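Local coordinates for uncharacterized protein (PDB 4R0G) that acts as a guanine-nucleotide exchange factor for Rab5, Rab21 and Rab22, probably through its VPS9-like domain, at residues A92-M97 with K145-V150; G15-F20 with F64-A69; S198-L203 with K226-M231; Y173-Y178 with K242-L247. All coordinates share one frame; numbering follows the deposited sequence.

Interaction 1. Residues A92-M97 with K145-V150; sequences ALFPCM and KFFTWV
Leu93 and Phe146 both extend with CG opposite the backbone N (chi1 166° and 174°), and these torsions send the two side chains into the gap between their helices. The CD2 methyl of Leu93 sits over one face of the Phe146 ring, in a CH-pi contact 3.8 Å from the ring centroid. The other face of that ring is taken by CG2 of Val150, one turn further along its own helix. Phe94 approaches leading with its edge: its CE1 lies 3.7 Å from CD2 of Phe146, and the two ring planes stand at 73°, an offset edge-to-face pair. CZ of Phe94 also meets CZ of Phe147 at 4.2 Å. The terminal CE of Met97 rests 4.2 Å from CB of Phe146 and also approaches Trp149 CZ3 and the aliphatic chain of Lys145. The ammonium of Lys145 is bound in a salt bridge to Glu142, and Lys62 makes a cation-pi contact with Trp149. The axes of the short segments 92-97 and 145-150 come no closer than 12.2 Å, so long side chains bridge the space. Leu93 and Trp149 also touch helix 58-71. The result is a mixed aromatic and aliphatic cluster joining helices 80-101 and 132-151 in the all-helical VPS9-like domain.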
loop_
_atom_site.group_PDB
_atom_site.type_symbol
_atom_site.label_atom_id
_atom_site.label_comp_id
_atom_site.label_asym_id
_atom_site.label_seq_id
_atom_site.Cartn_x
_atom_site.Cartn_y
_atom_site.Cartn_z
ATOM N N ALA A 92 13.053 18.200 1.221
ATOM C CA ALA A 92 14.109 19.062 0.671
ATOM C C ALA A 92 13.537 20.095 -0.284
ATOM O O ALA A 92 14.105 21.158 -0.465
ATOM C CB ALA A 92 15.147 18.258 -0.023
ATOM N N LEU A 93 12.403 19.759 -0.886
ATOM C CA LEU A 93 11.785 20.550 -1.947
ATOM C C LEU A 93 11.336 21.939 -1.482
ATOM O O LEU A 93 11.514 22.952 -2.179
ATOM C CB LEU A 93 10.579 19.794 -2.497
ATOM C CG LEU A 93 9.668 20.661 -3.375
ATOM C CD1 LEU A 93 10.382 21.052 -4.645
ATOM C CD2 LEU A 93 8.362 19.959 -3.711
ATOM N N PHE A 94 10.740 21.957 -0.300
ATOM C CA PHE A 94 10.099 23.148 0.202
ATOM C C PHE A 94 11.107 24.237 0.511
ATOM O O PHE A 94 10.904 25.372 0.087
ATOM C CB PHE A 94 9.155 22.829 1.373
ATOM C CG PHE A 94 8.097 21.821 1.025
ATOM C CD1 PHE A 94 7.326 21.977 -0.108
ATOM C CD2 PHE A 94 7.908 20.697 1.795
ATOM C CE1 PHE A 94 6.371 21.042 -0.442
ATOM C CE2 PHE A 94 6.948 19.758 1.454
ATOM C CZ PHE A 94 6.195 19.934 0.340
ATOM N N PRO A 95 12.205 23.903 1.219
ATOM C CA PRO A 95 13.284 24.899 1.358
ATOM C C PRO A 95 13.771 25.460 0.023
ATOM O O PRO A 95 13.893 26.687 -0.101
ATOM C CB PRO A 95 14.421 24.098 1.982
ATOM C CG PRO A 95 13.749 23.022 2.731
ATOM C CD PRO A 95 12.487 22.673 1.979
ATOM N N CYS A 96 14.041 24.587 -0.951
ATOM C CA CYS A 96 14.450 25.051 -2.275
ATOM C C CYS A 96 13.418 26.041 -2.864
ATOM O O CYS A 96 13.785 27.066 -3.418
ATOM C CB CYS A 96 14.705 23.884 -3.254
ATOM S SG CYS A 96 16.023 22.726 -2.768
ATOM N N MET A 97 12.131 25.739 -2.734
ATOM C CA MET A 97 11.097 26.658 -3.222
ATOM C C MET A 97 11.199 28.007 -2.525
ATOM O O MET A 97 11.053 29.058 -3.143
ATOM C CB MET A 97 9.700 26.072 -3.050
ATOM C CG MET A 97 9.448 24.873 -3.945
ATOM S SD MET A 97 7.813 24.128 -3.769
ATOM C CE MET A 97 6.786 25.334 -4.617
ATOM N N LYS A 145 1.396 26.380 -2.601
ATOM C CA LYS A 145 1.651 26.548 -4.050
ATOM C C LYS A 145 1.880 25.200 -4.729
ATOM O O LYS A 145 1.497 24.993 -5.888
ATOM C CB LYS A 145 2.865 27.483 -4.278
ATOM C CG LYS A 145 2.946 28.224 -5.607
ATOM C CD LYS A 145 4.113 29.273 -5.591
ATOM C CE LYS A 145 5.318 28.896 -6.500
ATOM N NZ LYS A 145 6.680 29.535 -6.201
ATOM N N PHE A 146 2.485 24.282 -3.981
ATOM C CA PHE A 146 2.834 22.955 -4.477
ATOM C C PHE A 146 1.641 22.021 -4.513
ATOM O O PHE A 146 1.308 21.462 -5.548
ATOM C CB PHE A 146 3.950 22.357 -3.631
ATOM C CG PHE A 146 4.288 20.943 -3.975
ATOM C CD1 PHE A 146 4.940 20.642 -5.145
ATOM C CD2 PHE A 146 3.989 19.918 -3.103
ATOM C CE1 PHE A 146 5.266 19.337 -5.461
ATOM C CE2 PHE A 146 4.318 18.620 -3.408
ATOM C CZ PHE A 146 4.954 18.329 -4.595
ATOM N N PHE A 147 1.032 21.801 -3.362
ATOM C CA PHE A 147 -0.071 20.858 -3.273
ATOM C C PHE A 147 -1.217 21.197 -4.223
ATOM O O PHE A 147 -1.904 20.302 -4.726
ATOM C CB PHE A 147 -0.527 20.736 -1.830
ATOM C CG PHE A 147 0.435 19.977 -0.970
ATOM C CD1 PHE A 147 0.968 18.760 -1.413
ATOM C CD2 PHE A 147 0.837 20.473 0.270
ATOM C CE1 PHE A 147 1.887 18.015 -0.617
ATOM C CE2 PHE A 147 1.750 19.753 1.073
ATOM C CZ PHE A 147 2.278 18.518 0.623
ATOM N N THR A 148 -1.390 22.487 -4.504
ATOM C CA THR A 148 -2.337 22.921 -5.532
ATOM C C THR A 148 -1.928 22.370 -6.908
ATOM O O THR A 148 -2.748 21.803 -7.636
ATOM C CB THR A 148 -2.443 24.451 -5.588
ATOM O OG1 THR A 148 -1.170 24.977 -5.964
ATOM C CG2 THR A 148 -2.845 25.022 -4.225
ATOM N N TRP A 149 -0.663 22.548 -7.268
ATOM C CA TRP A 149 -0.141 21.925 -8.481
ATOM C C TRP A 149 -0.312 20.397 -8.504
ATOM O O TRP A 149 -0.357 19.782 -9.574
ATOM C CB TRP A 149 1.327 22.297 -8.685
ATOM C CG TRP A 149 1.487 23.737 -8.980
ATOM C CD1 TRP A 149 0.505 24.595 -9.365
ATOM C CD2 TRP A 149 2.702 24.506 -8.924
ATOM N NE1 TRP A 149 1.026 25.852 -9.554
ATOM C CE2 TRP A 149 2.371 25.828 -9.290
ATOM C CE3 TRP A 149 4.033 24.204 -8.600
ATOM C CZ2 TRP A 149 3.319 26.853 -9.329
ATOM C CZ3 TRP A 149 4.969 25.219 -8.641
ATOM C CH2 TRP A 149 4.605 26.528 -9.000
ATOM N N VAL A 150 -0.401 19.783 -7.333
ATOM C CA VAL A 150 -0.595 18.347 -7.289
ATOM C C VAL A 150 -2.033 18.008 -7.654
ATOM O O VAL A 150 -2.269 17.146 -8.505
ATOM C CB VAL A 150 -0.154 17.751 -5.950
ATOM C CG1 VAL A 150 -0.729 16.351 -5.755
ATOM C CG2 VAL A 150 1.364 17.717 -5.900
#

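Interaction 2. Residues G15-F20 with F64-A69; sequences GKYLLF and FAILYA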
loop_
_atom_site.group_PDB
_atom_site.type_symbol
_atom_site.label_atom_id
_atom_site.label_comp_id
_atom_site.label_asym_id
_atom_site.label_seq_id
_atom_site.Cartn_x
_atom_site.Cartn_y
_atom_site.Cartn_z
ATOM N N GLY A 15 11.062 12.117 -16.987
ATOM C CA GLY A 15 9.944 11.327 -16.515
ATOM C C GLY A 15 10.338 9.944 -16.024
ATOM O O GLY A 15 9.471 9.113 -15.765
ATOM N N LYS A 16 11.634 9.687 -15.853
ATOM C CA LYS A 16 12.009 8.342 -15.446
ATOM C C LYS A 16 12.042 8.330 -13.907
ATOM O O LYS A 16 13.080 8.547 -13.254
ATOM C CB LYS A 16 13.388 8.016 -16.041
ATOM N N TYR A 17 10.912 7.954 -13.331
ATOM C CA TYR A 17 10.720 8.297 -11.942
ATOM C C TYR A 17 11.356 7.326 -10.953
ATOM O O TYR A 17 12.024 7.758 -10.009
ATOM C CB TYR A 17 9.247 8.525 -11.634
ATOM C CG TYR A 17 8.617 9.727 -12.306
ATOM C CD1 TYR A 17 9.094 11.012 -12.104
ATOM C CD2 TYR A 17 7.497 9.577 -13.100
ATOM C CE1 TYR A 17 8.476 12.120 -12.710
ATOM C CE2 TYR A 17 6.878 10.666 -13.697
ATOM C CZ TYR A 17 7.370 11.930 -13.497
ATOM O OH TYR A 17 6.731 12.985 -14.106
ATOM N N LEU A 18 11.160 6.024 -11.174
ATOM C CA LEU A 18 11.762 4.986 -10.318
ATOM C C LEU A 18 13.243 5.200 -10.237
ATOM O O LEU A 18 13.844 5.025 -9.173
ATOM C CB LEU A 18 11.470 3.580 -10.833
ATOM C CG LEU A 18 10.068 3.238 -10.394
ATOM C CD1 LEU A 18 9.555 2.007 -11.078
ATOM C CD2 LEU A 18 10.129 3.111 -8.885
ATOM N N LEU A 19 13.825 5.604 -11.363
ATOM C CA LEU A 19 15.232 5.953 -11.386
ATOM C C LEU A 19 15.484 7.243 -10.603
ATOM O O LEU A 19 16.410 7.312 -9.803
ATOM C CB LEU A 19 15.747 6.043 -12.833
ATOM C CG LEU A 19 17.190 6.524 -12.950
ATOM C CD1 LEU A 19 18.111 5.578 -12.148
ATOM C CD2 LEU A 19 17.612 6.688 -14.433
ATOM N N PHE A 20 14.658 8.258 -10.819
ATOM C CA PHE A 20 14.870 9.520 -10.110
ATOM C C PHE A 20 14.893 9.339 -8.596
ATOM O O PHE A 20 15.718 9.942 -7.915
ATOM C CB PHE A 20 13.830 10.535 -10.491
ATOM C CG PHE A 20 13.658 11.629 -9.472
ATOM C CD1 PHE A 20 14.632 12.610 -9.319
ATOM C CD2 PHE A 20 12.511 11.705 -8.680
ATOM C CE1 PHE A 20 14.496 13.626 -8.390
ATOM C CE2 PHE A 20 12.371 12.741 -7.757
ATOM C CZ PHE A 20 13.376 13.705 -7.626
ATOM N N PHE A 64 7.783 16.981 -10.459
ATOM C CA PHE A 64 7.807 16.277 -9.197
ATOM C C PHE A 64 6.368 16.190 -8.674
ATOM O O PHE A 64 6.015 15.254 -7.940
ATOM C CB PHE A 64 8.746 16.980 -8.213
ATOM C CG PHE A 64 8.814 16.319 -6.886
ATOM C CD1 PHE A 64 9.517 15.129 -6.731
ATOM C CD2 PHE A 64 8.149 16.867 -5.779
ATOM C CE1 PHE A 64 9.579 14.500 -5.501
ATOM C CE2 PHE A 64 8.206 16.238 -4.525
ATOM C CZ PHE A 64 8.916 15.055 -4.393
ATOM N N ALA A 65 5.531 17.149 -9.085
ATOM C CA ALA A 65 4.127 17.140 -8.675
ATOM C C ALA A 65 3.450 15.901 -9.248
ATOM O O ALA A 65 2.684 15.214 -8.544
ATOM C CB ALA A 65 3.412 18.388 -9.111
ATOM N N ILE A 66 3.737 15.606 -10.518
ATOM C CA ILE A 66 3.184 14.405 -11.138
ATOM C C ILE A 66 3.525 13.194 -10.265
ATOM O O ILE A 66 2.621 12.464 -9.820
ATOM C CB ILE A 66 3.710 14.186 -12.558
ATOM C CG1 ILE A 66 3.474 15.426 -13.418
ATOM C CG2 ILE A 66 3.018 13.036 -13.187
ATOM C CD1 ILE A 66 4.431 15.521 -14.590
ATOM N N LEU A 67 4.820 13.030 -9.973
ATOM C CA LEU A 67 5.288 11.915 -9.163
ATOM C C LEU A 67 4.470 11.787 -7.873
ATOM O O LEU A 67 3.968 10.721 -7.549
ATOM C CB LEU A 67 6.776 12.085 -8.850
ATOM C CG LEU A 67 7.654 10.823 -8.710
ATOM C CD1 LEU A 67 8.790 11.054 -7.723
ATOM C CD2 LEU A 67 6.879 9.584 -8.307
ATOM N N TYR A 68 4.307 12.892 -7.163
ATOM C CA TYR A 68 3.549 12.906 -5.920
ATOM C C TYR A 68 2.103 12.492 -6.117
ATOM O O TYR A 68 1.572 11.662 -5.376
ATOM C CB TYR A 68 3.547 14.308 -5.336
ATOM C CG TYR A 68 3.483 14.287 -3.846
ATOM C CD1 TYR A 68 4.647 14.273 -3.099
ATOM C CD2 TYR A 68 2.258 14.259 -3.173
ATOM C CE1 TYR A 68 4.599 14.249 -1.712
ATOM C CE2 TYR A 68 2.202 14.221 -1.782
ATOM C CZ TYR A 68 3.377 14.223 -1.062
ATOM O OH TYR A 68 3.363 14.199 0.307
ATOM N N ALA A 69 1.451 13.108 -7.095
ATOM C CA ALA A 69 0.067 12.778 -7.407
ATOM C C ALA A 69 -0.063 11.265 -7.544
ATOM O O ALA A 69 -1.037 10.662 -7.093
ATOM C CB ALA A 69 -0.354 13.459 -8.696
#
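Tyr17 and Leu67 mark the place where the two backbones come closest, with Tyr17 CA 7.1 Å from Leu67 CA. Residues 17-20 form one short helical turn, while 64-69 lie within a longer helix. Before the turn, Gly15 has a positive phi (98°) and is the C-prime residue of a Schellman motif that ends helix 5-14. Lys16 then takes the N-cap position. The CA-CB bonds of Tyr17 and Phe20 point toward 64-69. The Tyr17 ring lies between Gly15 O on one face and CB of Leu67 on the opposite face. CG of Leu67 is 3.7 Å from CD1 of Tyr17, and the two side chains run past each other in opposite directions. At the far end of the ring, OH of Tyr17 is 3.5 Å from CD1 of Ile66. With CG opposite the backbone N (chi1 158°), Phe20 brings its ring edge to Leu67, where CD1 of Leu67 lies 3.9 Å from CD2 of Phe20. CE2 of Phe20 also lies 3.9 Å from CD1 of Phe64, at the edge of the Phe64 ring. Around this buried apolar contact, helix 5-14 packs on Tyr17 and Phe20, helix 80-101 on Phe64 and Leu67, and helix 155-183 on Tyr17 and Ile66.

Interaction 3. Residues S198-L203 with K226-M231; sequences SLVVRL and KKLWEM
The guanidinium of Arg202 is the flat group that reaches across, and the ammonium of Lys227 approaches it obliquely. Arg202 NH2 and Lys227 NZ are 3.7 Å apart. Both groups are probably positively charged, so this approach is more likely mildly unfavourable than attractive. Tyr224, one turn before Lys227, supplies another flat surface: its ring makes a cation-pi contact with Lys227, and Arg202 packs against it too. Below these charged ends the contact is apolar. Leu199 lies at its centre and spreads its branches over three residues. CD2 of Leu199 is 3.7 Å from CD of Lys227, on the aliphatic part of the lysine chain, which crosses it at about a right angle. CD1 of Leu199 meets CG of Met231 at 3.8 Å. This is side-by-side packing of helices 193-208 and 215-229 within the helical bundle domain, where the helix 155-183 covers Val200 and Leu203. Leu228 completes the apolar layer. Its CG stands opposite the carbonyl carbon (chi1 -64°), which brings CD2 of Leu228 to 3.8 Å from CB of Leu199 and 3.9 Å from CG2 of Val200. Past the end of helix 215-229, the carbonyl O of Met231 accepts a hydrogen bond from Arg196.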
loop_
_atom_site.group_PDB
_atom_site.type_symbol
_atom_site.label_atom_id
_atom_site.label_comp_id
_atom_site.label_asym_id
_atom_site.label_seq_id
_atom_site.Cartn_x
_atom_site.Cartn_y
_atom_site.Cartn_z
ATOM N N SER A 198 16.847 -19.020 -1.228
ATOM C CA SER A 198 18.025 -18.390 -1.806
ATOM C C SER A 198 17.764 -17.813 -3.194
ATOM O O SER A 198 18.312 -16.772 -3.560
ATOM C CB SER A 198 19.176 -19.390 -1.868
ATOM O OG SER A 198 20.314 -18.792 -2.467
ATOM N N LEU A 199 16.917 -18.489 -3.964
ATOM C CA LEU A 199 16.555 -18.019 -5.297
ATOM C C LEU A 199 15.671 -16.778 -5.256
ATOM O O LEU A 199 15.858 -15.879 -6.048
ATOM C CB LEU A 199 15.844 -19.116 -6.070
ATOM C CG LEU A 199 16.719 -20.138 -6.773
ATOM C CD1 LEU A 199 15.916 -21.392 -7.059
ATOM C CD2 LEU A 199 17.214 -19.540 -8.048
ATOM N N VAL A 200 14.719 -16.729 -4.330
ATOM C CA VAL A 200 13.791 -15.605 -4.258
ATOM C C VAL A 200 14.511 -14.340 -3.798
ATOM O O VAL A 200 14.291 -13.239 -4.327
ATOM C CB VAL A 200 12.593 -15.914 -3.326
ATOM C CG1 VAL A 200 11.660 -14.729 -3.263
ATOM C CG2 VAL A 200 11.845 -17.141 -3.823
ATOM N N VAL A 201 15.383 -14.516 -2.817
ATOM C CA VAL A 201 16.200 -13.431 -2.296
ATOM C C VAL A 201 17.019 -12.777 -3.400
ATOM O O VAL A 201 17.121 -11.548 -3.481
ATOM C CB VAL A 201 17.127 -13.952 -1.185
ATOM C CG1 VAL A 201 18.062 -12.867 -0.741
ATOM C CG2 VAL A 201 16.290 -14.457 -0.030
ATOM N N ARG A 202 17.595 -13.603 -4.259
ATOM C CA ARG A 202 18.448 -13.079 -5.305
ATOM C C ARG A 202 17.600 -12.418 -6.366
ATOM O O ARG A 202 17.970 -11.390 -6.898
ATOM C CB ARG A 202 19.345 -14.179 -5.886
ATOM C CG ARG A 202 20.420 -14.604 -4.911
ATOM C CD ARG A 202 20.832 -16.026 -5.120
ATOM N NE ARG A 202 21.057 -16.291 -6.531
ATOM C CZ ARG A 202 20.830 -17.467 -7.103
ATOM N NH1 ARG A 202 20.385 -18.477 -6.360
ATOM N NH2 ARG A 202 21.047 -17.613 -8.409
ATOM N N LEU A 203 16.457 -13.015 -6.664
ATOM C CA LEU A 203 15.480 -12.391 -7.543
ATOM C C LEU A 203 15.053 -11.024 -6.979
ATOM O O LEU A 203 15.040 -10.027 -7.700
ATOM C CB LEU A 203 14.272 -13.304 -7.742
ATOM C CG LEU A 203 13.086 -12.636 -8.453
ATOM C CD1 LEU A 203 13.365 -12.414 -9.931
ATOM C CD2 LEU A 203 11.767 -13.445 -8.216
ATOM N N LYS A 226 12.126 -19.996 -13.625
ATOM C CA LYS A 226 12.371 -21.320 -14.143
ATOM C C LYS A 226 13.050 -22.193 -13.095
ATOM O O LYS A 226 12.500 -23.229 -12.751
ATOM C CB LYS A 226 13.158 -21.284 -15.435
ATOM C CG LYS A 226 13.343 -22.679 -16.003
ATOM C CD LYS A 226 14.239 -22.648 -17.222
ATOM C CE LYS A 226 14.923 -23.967 -17.439
ATOM N NZ LYS A 226 15.503 -23.901 -18.788
ATOM N N LYS A 227 14.198 -21.756 -12.567
ATOM C CA LYS A 227 14.928 -22.501 -11.516
ATOM C C LYS A 227 14.043 -22.859 -10.328
ATOM O O LYS A 227 14.105 -23.993 -9.828
ATOM C CB LYS A 227 16.178 -21.756 -10.996
ATOM C CG LYS A 227 17.288 -21.423 -12.023
ATOM C CD LYS A 227 18.445 -20.597 -11.349
ATOM C CE LYS A 227 19.440 -19.913 -12.337
ATOM N NZ LYS A 227 19.895 -18.568 -11.798
ATOM N N LEU A 228 13.231 -21.901 -9.879
ATOM C CA LEU A 228 12.214 -22.174 -8.840
ATOM C C LEU A 228 11.252 -23.334 -9.179
ATOM O O LEU A 228 10.989 -24.180 -8.337
ATOM C CB LEU A 228 11.408 -20.907 -8.496
ATOM C CG LEU A 228 12.249 -19.795 -7.880
ATOM C CD1 LEU A 228 11.737 -18.421 -8.251
ATOM C CD2 LEU A 228 12.205 -19.984 -6.399
ATOM N N TRP A 229 10.729 -23.378 -10.400
ATOM C CA TRP A 229 9.881 -24.492 -10.790
ATOM C C TRP A 229 10.635 -25.812 -10.667
ATOM O O TRP A 229 10.096 -26.838 -10.214
ATOM C CB TRP A 229 9.334 -24.315 -12.205
ATOM C CG TRP A 229 8.040 -23.534 -12.239
ATOM C CD1 TRP A 229 7.851 -22.279 -12.745
ATOM C CD2 TRP A 229 6.772 -23.946 -11.715
ATOM N NE1 TRP A 229 6.546 -21.890 -12.580
ATOM C CE2 TRP A 229 5.859 -22.893 -11.952
ATOM C CE3 TRP A 229 6.317 -25.104 -11.071
ATOM C CZ2 TRP A 229 4.518 -22.964 -11.576
ATOM C CZ3 TRP A 229 4.981 -25.175 -10.696
ATOM C CH2 TRP A 229 4.097 -24.107 -10.949
ATOM N N GLU A 230 11.906 -25.781 -11.024
ATOM C CA GLU A 230 12.684 -27.007 -10.976
ATOM C C GLU A 230 13.054 -27.411 -9.553
ATOM O O GLU A 230 13.564 -28.504 -9.326
ATOM C CB GLU A 230 13.876 -26.930 -11.932
ATOM C CG GLU A 230 13.399 -26.549 -13.342
ATOM C CD GLU A 230 14.404 -26.822 -14.453
ATOM O OE1 GLU A 230 15.392 -26.045 -14.570
ATOM O OE2 GLU A 230 14.184 -27.802 -15.215
ATOM N N MET A 231 12.738 -26.545 -8.599
ATOM C CA MET A 231 13.030 -26.817 -7.197
ATOM C C MET A 231 11.846 -27.466 -6.487
ATOM O O MET A 231 11.892 -27.706 -5.277
ATOM C CB MET A 231 13.478 -25.549 -6.472
ATOM C CG MET A 231 14.875 -25.080 -6.879
ATOM S SD MET A 231 16.137 -26.345 -6.567
ATOM C CE MET A 231 16.479 -26.969 -8.223
#

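Interaction 4. Residues Y173-Y178 with K242-L247; sequences YLIEDY and KKISPL
Ile175 and Ile244 form the tight part of this contact. CD1 of Ile244 packs on CG1 of Ile175 at 3.6 Å, with the two side chains crossing at about a right angle. CD1 of Ile244 also lies 3.9 Å from CD2 of Tyr178. Ile244 can reach both because its CG1 is opposite the carbonyl carbon (chi1 -65°) and the chain then runs on extended to CD1 (chi2 -175°). Leu174 joins the group: its CD2 is 4.1 Å from CG1 of Ile244. These four side chains are buried. Helix 193-208 packs on Ile175, and helix 215-229 on Ile244.

The looser margin is at Lys243, which is partly exposed. Only the root of this lysine packs across the contact, with CB of Lys243 3.8 Å from CD2 of Leu174. Beyond Ile244 the helix gives way to a loop. In the second subunit, Asp163 makes a long, weak ion pair with NZ of Lys243, and the backbone N atoms of Glu74 and Ser75 donate hydrogen bonds to Asp177. The hydroxyl of Tyr178 is hydrogen-bonded to OE1 of Glu237. The meeting surfaces are apolar, so burial of hydrocarbon joins helices 155-183 and 235-244, while Asp177, Lys243 and the Tyr178 hydroxyl find polar partners outside the two segments.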
loop_
_atom_site.group_PDB
_atom_site.type_symbol
_atom_site.label_atom_id
_atom_site.label_comp_id
_atom_site.label_asym_id
_atom_site.label_seq_id
_atom_site.Cartn_x
_atom_site.Cartn_y
_atom_site.Cartn_z
ATOM N N TYR A 173 6.767 -5.744 -4.733
ATOM C CA TYR A 173 6.085 -6.080 -3.481
ATOM C C TYR A 173 5.620 -7.527 -3.442
ATOM O O TYR A 173 5.670 -8.178 -2.399
ATOM C CB TYR A 173 4.894 -5.151 -3.255
ATOM C CG TYR A 173 5.241 -3.696 -3.377
ATOM C CD1 TYR A 173 6.267 -3.144 -2.628
ATOM C CD2 TYR A 173 4.561 -2.883 -4.260
ATOM C CE1 TYR A 173 6.603 -1.800 -2.746
ATOM C CE2 TYR A 173 4.880 -1.549 -4.392
ATOM C CZ TYR A 173 5.903 -1.008 -3.640
ATOM O OH TYR A 173 6.218 0.325 -3.789
ATOM N N LEU A 174 5.130 -8.026 -4.571
ATOM C CA LEU A 174 4.635 -9.396 -4.618
ATOM C C LEU A 174 5.743 -10.353 -4.226
ATOM O O LEU A 174 5.507 -11.304 -3.484
ATOM C CB LEU A 174 4.144 -9.737 -6.025
ATOM C CG LEU A 174 3.520 -11.120 -6.269
ATOM C CD1 LEU A 174 2.195 -11.244 -5.582
ATOM C CD2 LEU A 174 3.351 -11.399 -7.756
ATOM N N ILE A 175 6.951 -10.070 -4.728
ATOM C CA ILE A 175 8.119 -10.936 -4.556
ATOM C C ILE A 175 8.587 -10.925 -3.115
ATOM O O ILE A 175 9.070 -11.931 -2.594
ATOM C CB ILE A 175 9.268 -10.573 -5.536
ATOM C CG1 ILE A 175 8.893 -11.004 -6.948
ATOM C CG2 ILE A 175 10.549 -11.291 -5.178
ATOM C CD1 ILE A 175 9.769 -10.412 -8.000
ATOM N N GLU A 176 8.415 -9.788 -2.462
ATOM C CA GLU A 176 8.741 -9.686 -1.053
ATOM C C GLU A 176 7.762 -10.587 -0.267
ATOM O O GLU A 176 8.145 -11.282 0.679
ATOM C CB GLU A 176 8.693 -8.207 -0.616
ATOM C CG GLU A 176 9.881 -7.731 0.200
ATOM C CD GLU A 176 11.206 -7.651 -0.578
ATOM O OE1 GLU A 176 11.345 -6.759 -1.457
ATOM O OE2 GLU A 176 12.128 -8.461 -0.281
ATOM N N ASP A 177 6.505 -10.610 -0.695
ATOM C CA ASP A 177 5.481 -11.356 0.021
ATOM C C ASP A 177 5.626 -12.855 -0.203
ATOM O O ASP A 177 5.337 -13.664 0.687
ATOM C CB ASP A 177 4.072 -10.856 -0.346
ATOM C CG ASP A 177 3.732 -9.509 0.312
ATOM O OD1 ASP A 177 4.266 -9.239 1.407
ATOM O OD2 ASP A 177 2.937 -8.709 -0.243
ATOM N N TYR A 178 6.088 -13.224 -1.390
ATOM C CA TYR A 178 6.450 -14.604 -1.652
ATOM C C TYR A 178 7.552 -14.973 -0.684
ATOM O O TYR A 178 7.452 -15.968 0.024
ATOM C CB TYR A 178 6.939 -14.728 -3.086
ATOM C CG TYR A 178 7.379 -16.109 -3.540
ATOM C CD1 TYR A 178 7.167 -17.240 -2.760
ATOM C CD2 TYR A 178 8.008 -16.270 -4.768
ATOM C CE1 TYR A 178 7.582 -18.493 -3.189
ATOM C CE2 TYR A 178 8.423 -17.512 -5.208
ATOM C CZ TYR A 178 8.212 -18.619 -4.419
ATOM O OH TYR A 178 8.625 -19.850 -4.872
ATOM N N LYS A 242 3.354 -18.056 -10.971
ATOM C CA LYS A 242 2.508 -17.745 -12.116
ATOM C C LYS A 242 2.475 -16.243 -12.346
ATOM O O LYS A 242 2.788 -15.772 -13.445
ATOM C CB LYS A 242 1.085 -18.302 -11.930
ATOM C CG LYS A 242 0.996 -19.820 -11.989
ATOM C CD LYS A 242 -0.205 -20.293 -12.815
ATOM C CE LYS A 242 -0.213 -21.818 -12.995
ATOM N NZ LYS A 242 -1.260 -22.290 -13.960
ATOM N N LYS A 243 2.114 -15.493 -11.312
ATOM C CA LYS A 243 2.008 -14.045 -11.444
ATOM C C LYS A 243 3.356 -13.395 -11.820
ATOM O O LYS A 243 3.425 -12.650 -12.787
ATOM C CB LYS A 243 1.349 -13.440 -10.196
ATOM C CG LYS A 243 -0.116 -13.867 -10.040
ATOM C CD LYS A 243 -0.649 -13.774 -8.593
ATOM C CE LYS A 243 -1.614 -12.595 -8.402
ATOM N NZ LYS A 243 -2.104 -12.451 -6.985
ATOM N N ILE A 244 4.423 -13.746 -11.112
ATOM C CA ILE A 244 5.776 -13.237 -11.373
ATOM C C ILE A 244 6.260 -13.283 -12.837
ATOM O O ILE A 244 6.689 -12.254 -13.379
ATOM C CB ILE A 244 6.807 -13.943 -10.451
ATOM C CG1 ILE A 244 6.542 -13.577 -8.984
ATOM C CG2 ILE A 244 8.206 -13.550 -10.779
ATOM C CD1 ILE A 244 7.587 -14.133 -8.016
ATOM N N SER A 245 6.200 -14.440 -13.490
ATOM C CA SER A 245 6.514 -14.509 -14.926
ATOM C C SER A 245 5.358 -15.123 -15.709
ATOM O O SER A 245 5.408 -16.315 -16.065
ATOM C CB SER A 245 7.788 -15.324 -15.174
ATOM O OG SER A 245 8.022 -15.553 -16.558
ATOM N N PRO A 246 4.315 -14.319 -15.993
ATOM C CA PRO A 246 3.144 -14.860 -16.686
ATOM C C PRO A 246 3.344 -14.811 -18.200
ATOM O O PRO A 246 4.415 -14.434 -18.690
ATOM C CB PRO A 246 2.036 -13.886 -16.275
ATOM C CG PRO A 246 2.751 -12.562 -16.214
ATOM C CD PRO A 246 4.184 -12.864 -15.782
ATOM N N LEU A 247 2.314 -15.206 -18.935
ATOM C CA LEU A 247 2.336 -15.115 -20.385
ATOM C C LEU A 247 1.057 -14.428 -20.845
ATOM O O LEU A 247 0.135 -15.097 -21.304
ATOM C CB LEU A 247 2.408 -16.518 -20.977
ATOM C CG LEU A 247 3.369 -17.462 -20.258
ATOM C CD1 LEU A 247 2.979 -18.913 -20.487
ATOM C CD2 LEU A 247 4.804 -17.206 -20.714
#

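The four contacts fall into two pairs. Interactions 1 and 2 lie in the VPS9-like domain, with centres 14 Å apart. They share one apolar core: CD2 of Phe64 is 3.7 Å from CZ of Phe146 and also 3.7 Å from CD2 of Leu93. Interactions 3 and 4 lie in the helical bundle domain, with centres 12 Å apart. They meet where CD2 of Leu203 packs on CD1 of Ile175, at 3.6 Å. Along the chain, interaction 3 is nested inside the loop that interaction 4 closes. The pairs do not touch each other. Interactions 2 and 4 have nearest atoms about 7 Å apart, whereas the centres of interactions 1 and 3 are about 43 Å apart. The long helix 155-183 carries segment 173-178 of interaction 4 and also packs on residues of interactions 2 and 3.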